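Local coordinates for LRR receptor-like serine/threonine-protein kinase RGI3 (Arabidopsis thaliana, PDB 5HZ0) that acts as a receptor for RGF peptide hormones, which it binds through its extracellular leucine-rich repeats before pairing with SERK co-receptors to maintain the root stem cell niche, at residues Ile222-Leu235 and Lys245-Trp257. The protein carries 5 engineered substitutions. Numbering follows the deposited sequence.
Sequences IPTTIGGLKKLQSL and KIPTELGNCPELW
Gln233 O accepts a hydrogen bond from Trp257 N at 2.9 Å. With CG set between its backbone N and carbonyl carbon (chi1 72°), Trp257 brings the CD1 corner of its indole, at an oblique tilt, to 3.7 Å from Gln233 CB. Replacing Trp257 by an alanine would probably uncover the aliphatic base of Gln233, although the backbone bond could remain. The extended Gln233 side chain crosses Glu255, their amide and carboxylate planes 66° apart, and NE2 gives OE1 only a weak bond (3.1 Å, 126°).

Inward, Leu232 and Leu256 run side by side, Leu232 CG 3.9 Å from Leu256 CD1, while Leu250 CD2 reaches both Ile226 CG2 (3.7 Å) and Leu235 CD2 (4.1 Å). Farther along, the Pro247 ring meets Ile222 CG2 through CG at 3.7 Å. Gly227 and Glu249 CA atoms lie 4.4 Å apart where the 3-10 segments 224-228 and 248-251 pass each other.

Beyond this shell, Leu211 of strand 210-212 touches Ile226 and Leu235, and a salt bridge to Glu207 holds Lys231. Adjacent coils of the leucine-rich-repeat solenoid are thus joined by an apolar interior, while the polar pairing described here lies at the backbone and on partly exposed side chains.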
loop_
_atom_site.group_PDB
_atom_site.type_symbol
_atom_site.label_atom_id
_atom_site.label_comp_id
_atom_site.label_asym_id
_atom_site.label_seq_id
_atom_site.Cartn_x
_atom_site.Cartn_y
_atom_site.Cartn_z
ATOM N N ILE A 222 -12.657 -13.167 -18.315
ATOM C CA ILE A 222 -13.893 -12.794 -17.621
ATOM C C ILE A 222 -15.068 -13.129 -18.524
ATOM O O ILE A 222 -15.184 -12.595 -19.629
ATOM C CB ILE A 222 -13.914 -11.282 -17.244
ATOM C CG1 ILE A 222 -12.782 -10.978 -16.267
ATOM C CG2 ILE A 222 -15.243 -10.906 -16.599
ATOM C CD1 ILE A 222 -12.229 -9.596 -16.378
ATOM N N PRO A 223 -15.922 -14.056 -18.080
ATOM C CA PRO A 223 -16.998 -14.491 -18.972
ATOM C C PRO A 223 -17.924 -13.353 -19.389
ATOM O O PRO A 223 -18.352 -12.537 -18.584
ATOM C CB PRO A 223 -17.742 -15.556 -18.157
ATOM C CG PRO A 223 -17.227 -15.420 -16.757
ATOM C CD PRO A 223 -15.830 -14.889 -16.872
ATOM N N THR A 224 -18.193 -13.302 -20.682
ATOM C CA THR A 224 -19.090 -12.330 -21.262
ATOM C C THR A 224 -20.487 -12.362 -20.610
ATOM O O THR A 224 -21.136 -11.325 -20.460
ATOM C CB THR A 224 -19.197 -12.589 -22.770
ATOM O OG1 THR A 224 -17.917 -12.361 -23.370
ATOM C CG2 THR A 224 -20.176 -11.639 -23.400
ATOM N N THR A 225 -20.914 -13.552 -20.198
ATOM C CA THR A 225 -22.203 -13.764 -19.572
ATOM C C THR A 225 -22.428 -12.913 -18.330
ATOM O O THR A 225 -23.568 -12.679 -17.931
ATOM C CB THR A 225 -22.365 -15.201 -19.147
ATOM O OG1 THR A 225 -21.286 -15.549 -18.268
ATOM C CG2 THR A 225 -22.340 -16.103 -20.362
ATOM N N ILE A 226 -21.340 -12.456 -17.720
ATOM C CA ILE A 226 -21.438 -11.589 -16.557
ATOM C C ILE A 226 -22.197 -10.280 -16.869
ATOM O O ILE A 226 -22.773 -9.664 -15.981
ATOM C CB ILE A 226 -20.046 -11.378 -15.900
ATOM C CG1 ILE A 226 -19.689 -12.624 -15.100
ATOM C CG2 ILE A 226 -20.025 -10.173 -14.974
ATOM C CD1 ILE A 226 -18.995 -12.330 -13.799
ATOM N N GLY A 227 -22.263 -9.903 -18.140
ATOM C CA GLY A 227 -22.992 -8.702 -18.522
ATOM C C GLY A 227 -24.508 -8.880 -18.542
ATOM O O GLY A 227 -25.259 -7.923 -18.718
ATOM N N GLY A 228 -24.969 -10.112 -18.373
ATOM C CA GLY A 228 -26.393 -10.379 -18.383
ATOM C C GLY A 228 -26.918 -10.453 -16.969
ATOM O O GLY A 228 -28.082 -10.789 -16.753
ATOM N N LEU A 229 -26.068 -10.123 -15.996
ATOM C CA LEU A 229 -26.535 -10.060 -14.617
ATOM C C LEU A 229 -26.993 -8.613 -14.326
ATOM O O LEU A 229 -26.172 -7.716 -14.080
ATOM C CB LEU A 229 -25.394 -10.466 -13.672
ATOM C CG LEU A 229 -24.793 -11.877 -13.819
ATOM C CD1 LEU A 229 -23.771 -12.187 -12.732
ATOM C CD2 LEU A 229 -25.854 -12.943 -13.835
ATOM N N LYS A 230 -28.307 -8.411 -14.270
ATOM C CA LYS A 230 -28.871 -7.053 -14.235
ATOM C C LYS A 230 -28.841 -6.398 -12.859
ATOM O O LYS A 230 -28.931 -5.178 -12.767
ATOM C CB LYS A 230 -30.299 -7.002 -14.798
ATOM C CG LYS A 230 -30.459 -7.557 -16.213
ATOM C CD LYS A 230 -29.426 -6.995 -17.218
ATOM C CE LYS A 230 -29.618 -7.634 -18.610
ATOM N NZ LYS A 230 -28.443 -7.525 -19.524
ATOM N N LYS A 231 -28.707 -7.200 -11.802
ATOM C CA LYS A 231 -28.637 -6.671 -10.442
ATOM C C LYS A 231 -27.211 -6.496 -9.919
ATOM O O LYS A 231 -27.028 -6.061 -8.782
ATOM C CB LYS A 231 -29.420 -7.548 -9.454
ATOM C CG LYS A 231 -30.807 -7.982 -9.895
ATOM C CD LYS A 231 -31.767 -6.833 -9.961
ATOM C CE LYS A 231 -33.195 -7.343 -10.115
ATOM N NZ LYS A 231 -33.577 -8.253 -8.990
ATOM N N LEU A 232 -26.211 -6.841 -10.735
ATOM C CA LEU A 232 -24.797 -6.781 -10.324
ATOM C C LEU A 232 -24.358 -5.407 -9.798
ATOM O O LEU A 232 -24.574 -4.385 -10.443
ATOM C CB LEU A 232 -23.896 -7.182 -11.495
ATOM C CG LEU A 232 -22.410 -7.436 -11.209
ATOM C CD1 LEU A 232 -22.281 -8.578 -10.223
ATOM C CD2 LEU A 232 -21.635 -7.737 -12.497
ATOM N N GLN A 233 -23.727 -5.387 -8.636
ATOM C CA GLN A 233 -23.319 -4.128 -8.014
ATOM C C GLN A 233 -21.801 -4.040 -7.870
ATOM O O GLN A 233 -21.179 -3.061 -8.283
ATOM C CB GLN A 233 -24.034 -3.882 -6.672
ATOM C CG GLN A 233 -25.541 -4.121 -6.749
ATOM C CD GLN A 233 -26.307 -3.640 -5.521
ATOM O OE1 GLN A 233 -25.736 -3.061 -4.601
ATOM N NE2 GLN A 233 -27.610 -3.894 -5.504
ATOM N N SER A 234 -21.215 -5.011 -7.192
ATOM C CA SER A 234 -19.776 -4.967 -6.987
ATOM C C SER A 234 -19.089 -6.211 -7.539
ATOM O O SER A 234 -19.500 -7.350 -7.300
ATOM C CB SER A 234 -19.442 -4.754 -5.515
ATOM O OG SER A 234 -19.994 -5.786 -4.725
ATOM N N LEU A 235 -18.057 -5.976 -8.325
ATOM C CA LEU A 235 -17.294 -7.061 -8.904
ATOM C C LEU A 235 -15.831 -6.917 -8.432
ATOM O O LEU A 235 -15.109 -6.027 -8.885
ATOM C CB LEU A 235 -17.428 -6.961 -10.427
ATOM C CG LEU A 235 -17.037 -8.115 -11.342
ATOM C CD1 LEU A 235 -17.804 -9.380 -11.003
ATOM C CD2 LEU A 235 -17.259 -7.731 -12.800
ATOM N N LYS A 245 -9.755 -9.696 -22.988
ATOM C CA LYS A 245 -10.392 -8.383 -22.906
ATOM C C LYS A 245 -11.541 -8.247 -21.883
ATOM O O LYS A 245 -12.220 -9.215 -21.553
ATOM C CB LYS A 245 -10.803 -7.883 -24.304
ATOM C CG LYS A 245 -11.476 -8.903 -25.204
ATOM C CD LYS A 245 -11.449 -8.444 -26.673
ATOM C CE LYS A 245 -10.017 -8.155 -27.154
ATOM N NZ LYS A 245 -9.871 -8.081 -28.643
ATOM N N ILE A 246 -11.715 -7.039 -21.355
ATOM C CA ILE A 246 -12.861 -6.719 -20.505
ATOM C C ILE A 246 -14.143 -6.848 -21.317
ATOM O O ILE A 246 -14.262 -6.259 -22.384
ATOM C CB ILE A 246 -12.738 -5.287 -19.938
ATOM C CG1 ILE A 246 -11.440 -5.154 -19.139
ATOM C CG2 ILE A 246 -13.925 -4.941 -19.067
ATOM C CD1 ILE A 246 -11.078 -3.745 -18.813
ATOM N N PRO A 247 -15.092 -7.661 -20.841
ATOM C CA PRO A 247 -16.347 -7.785 -21.592
ATOM C C PRO A 247 -17.050 -6.436 -21.749
ATOM O O PRO A 247 -17.220 -5.678 -20.797
ATOM C CB PRO A 247 -17.193 -8.717 -20.724
ATOM C CG PRO A 247 -16.226 -9.479 -19.914
ATOM C CD PRO A 247 -15.034 -8.577 -19.689
ATOM N N THR A 248 -17.423 -6.143 -22.982
ATOM C CA THR A 248 -18.214 -4.979 -23.318
ATOM C C THR A 248 -19.546 -5.004 -22.567
ATOM O O THR A 248 -20.058 -3.974 -22.103
ATOM C CB THR A 248 -18.474 -4.992 -24.836
ATOM O OG1 THR A 248 -17.466 -4.211 -25.484
ATOM C CG2 THR A 248 -19.839 -4.446 -25.172
ATOM N N GLU A 249 -20.083 -6.209 -22.431
ATOM C CA GLU A 249 -21.402 -6.413 -21.880
ATOM C C GLU A 249 -21.568 -5.887 -20.456
ATOM O O GLU A 249 -22.694 -5.724 -20.001
ATOM C CB GLU A 249 -21.753 -7.898 -21.940
ATOM C CG GLU A 249 -22.094 -8.385 -23.340
ATOM C CD GLU A 249 -20.903 -8.431 -24.246
ATOM O OE1 GLU A 249 -19.767 -8.520 -23.726
ATOM O OE2 GLU A 249 -21.094 -8.389 -25.477
ATOM N N LEU A 250 -20.460 -5.635 -19.756
ATOM C CA LEU A 250 -20.526 -5.049 -18.419
ATOM C C LEU A 250 -21.238 -3.684 -18.425
ATOM O O LEU A 250 -21.826 -3.288 -17.422
ATOM C CB LEU A 250 -19.136 -4.909 -17.793
ATOM C CG LEU A 250 -18.530 -6.185 -17.227
ATOM C CD1 LEU A 250 -17.113 -5.926 -16.745
ATOM C CD2 LEU A 250 -19.385 -6.742 -16.109
ATOM N N GLY A 251 -21.204 -2.987 -19.559
ATOM C CA GLY A 251 -21.941 -1.749 -19.704
ATOM C C GLY A 251 -23.453 -1.904 -19.574
ATOM O O GLY A 251 -24.180 -0.915 -19.508
ATOM N N ASN A 252 -23.913 -3.150 -19.547
ATOM C CA ASN A 252 -25.330 -3.523 -19.428
ATOM C C ASN A 252 -25.810 -3.799 -17.997
ATOM O O ASN A 252 -26.874 -4.379 -17.796
ATOM C CB ASN A 252 -25.671 -4.709 -20.337
ATOM C CG ASN A 252 -25.223 -4.486 -21.754
ATOM O OD1 ASN A 252 -25.103 -3.342 -22.199
ATOM N ND2 ASN A 252 -24.946 -5.578 -22.474
ATOM N N CYS A 253 -24.995 -3.443 -17.013
ATOM C CA CYS A 253 -25.313 -3.718 -15.619
ATOM C C CYS A 253 -25.547 -2.378 -14.920
ATOM O O CYS A 253 -24.617 -1.769 -14.388
ATOM C CB CYS A 253 -24.160 -4.468 -14.947
ATOM S SG CYS A 253 -23.774 -6.090 -15.677
ATOM N N PRO A 254 -26.805 -1.907 -14.948
ATOM C CA PRO A 254 -27.156 -0.549 -14.531
ATOM C C PRO A 254 -26.753 -0.250 -13.101
ATOM O O PRO A 254 -26.522 0.908 -12.784
ATOM C CB PRO A 254 -28.690 -0.514 -14.670
ATOM C CG PRO A 254 -29.025 -1.612 -15.568
ATOM C CD PRO A 254 -27.999 -2.685 -15.321
ATOM N N GLU A 255 -26.664 -1.268 -12.257
ATOM C CA GLU A 255 -26.397 -1.050 -10.837
ATOM C C GLU A 255 -24.936 -1.149 -10.439
ATOM O O GLU A 255 -24.623 -1.125 -9.261
ATOM C CB GLU A 255 -27.211 -2.008 -9.970
ATOM C CG GLU A 255 -28.710 -1.898 -10.156
ATOM C CD GLU A 255 -29.457 -2.694 -9.110
ATOM O OE1 GLU A 255 -28.788 -3.361 -8.284
ATOM O OE2 GLU A 255 -30.709 -2.658 -9.106
ATOM N N LEU A 256 -24.037 -1.279 -11.403
ATOM C CA LEU A 256 -22.670 -1.620 -11.056
ATOM C C LEU A 256 -21.956 -0.374 -10.547
ATOM O O LEU A 256 -21.766 0.594 -11.276
ATOM C CB LEU A 256 -21.996 -2.148 -12.317
ATOM C CG LEU A 256 -20.658 -2.876 -12.280
ATOM C CD1 LEU A 256 -20.656 -3.928 -11.190
ATOM C CD2 LEU A 256 -20.421 -3.502 -13.650
ATOM N N TRP A 257 -21.603 -0.372 -9.270
ATOM C CA TRP A 257 -20.925 0.791 -8.710
ATOM C C TRP A 257 -19.430 0.624 -8.450
ATOM O O TRP A 257 -18.693 1.614 -8.349
ATOM C CB TRP A 257 -21.652 1.264 -7.444
ATOM C CG TRP A 257 -21.485 0.356 -6.271
ATOM C CD1 TRP A 257 -22.246 -0.721 -5.954
ATOM C CD2 TRP A 257 -20.486 0.456 -5.253
ATOM N NE1 TRP A 257 -21.792 -1.293 -4.798
ATOM C CE2 TRP A 257 -20.710 -0.586 -4.349
ATOM C CE3 TRP A 257 -19.436 1.340 -5.016
ATOM C CZ2 TRP A 257 -19.925 -0.773 -3.227
ATOM C CZ3 TRP A 257 -18.665 1.159 -3.897
ATOM C CH2 TRP A 257 -18.911 0.110 -3.017
#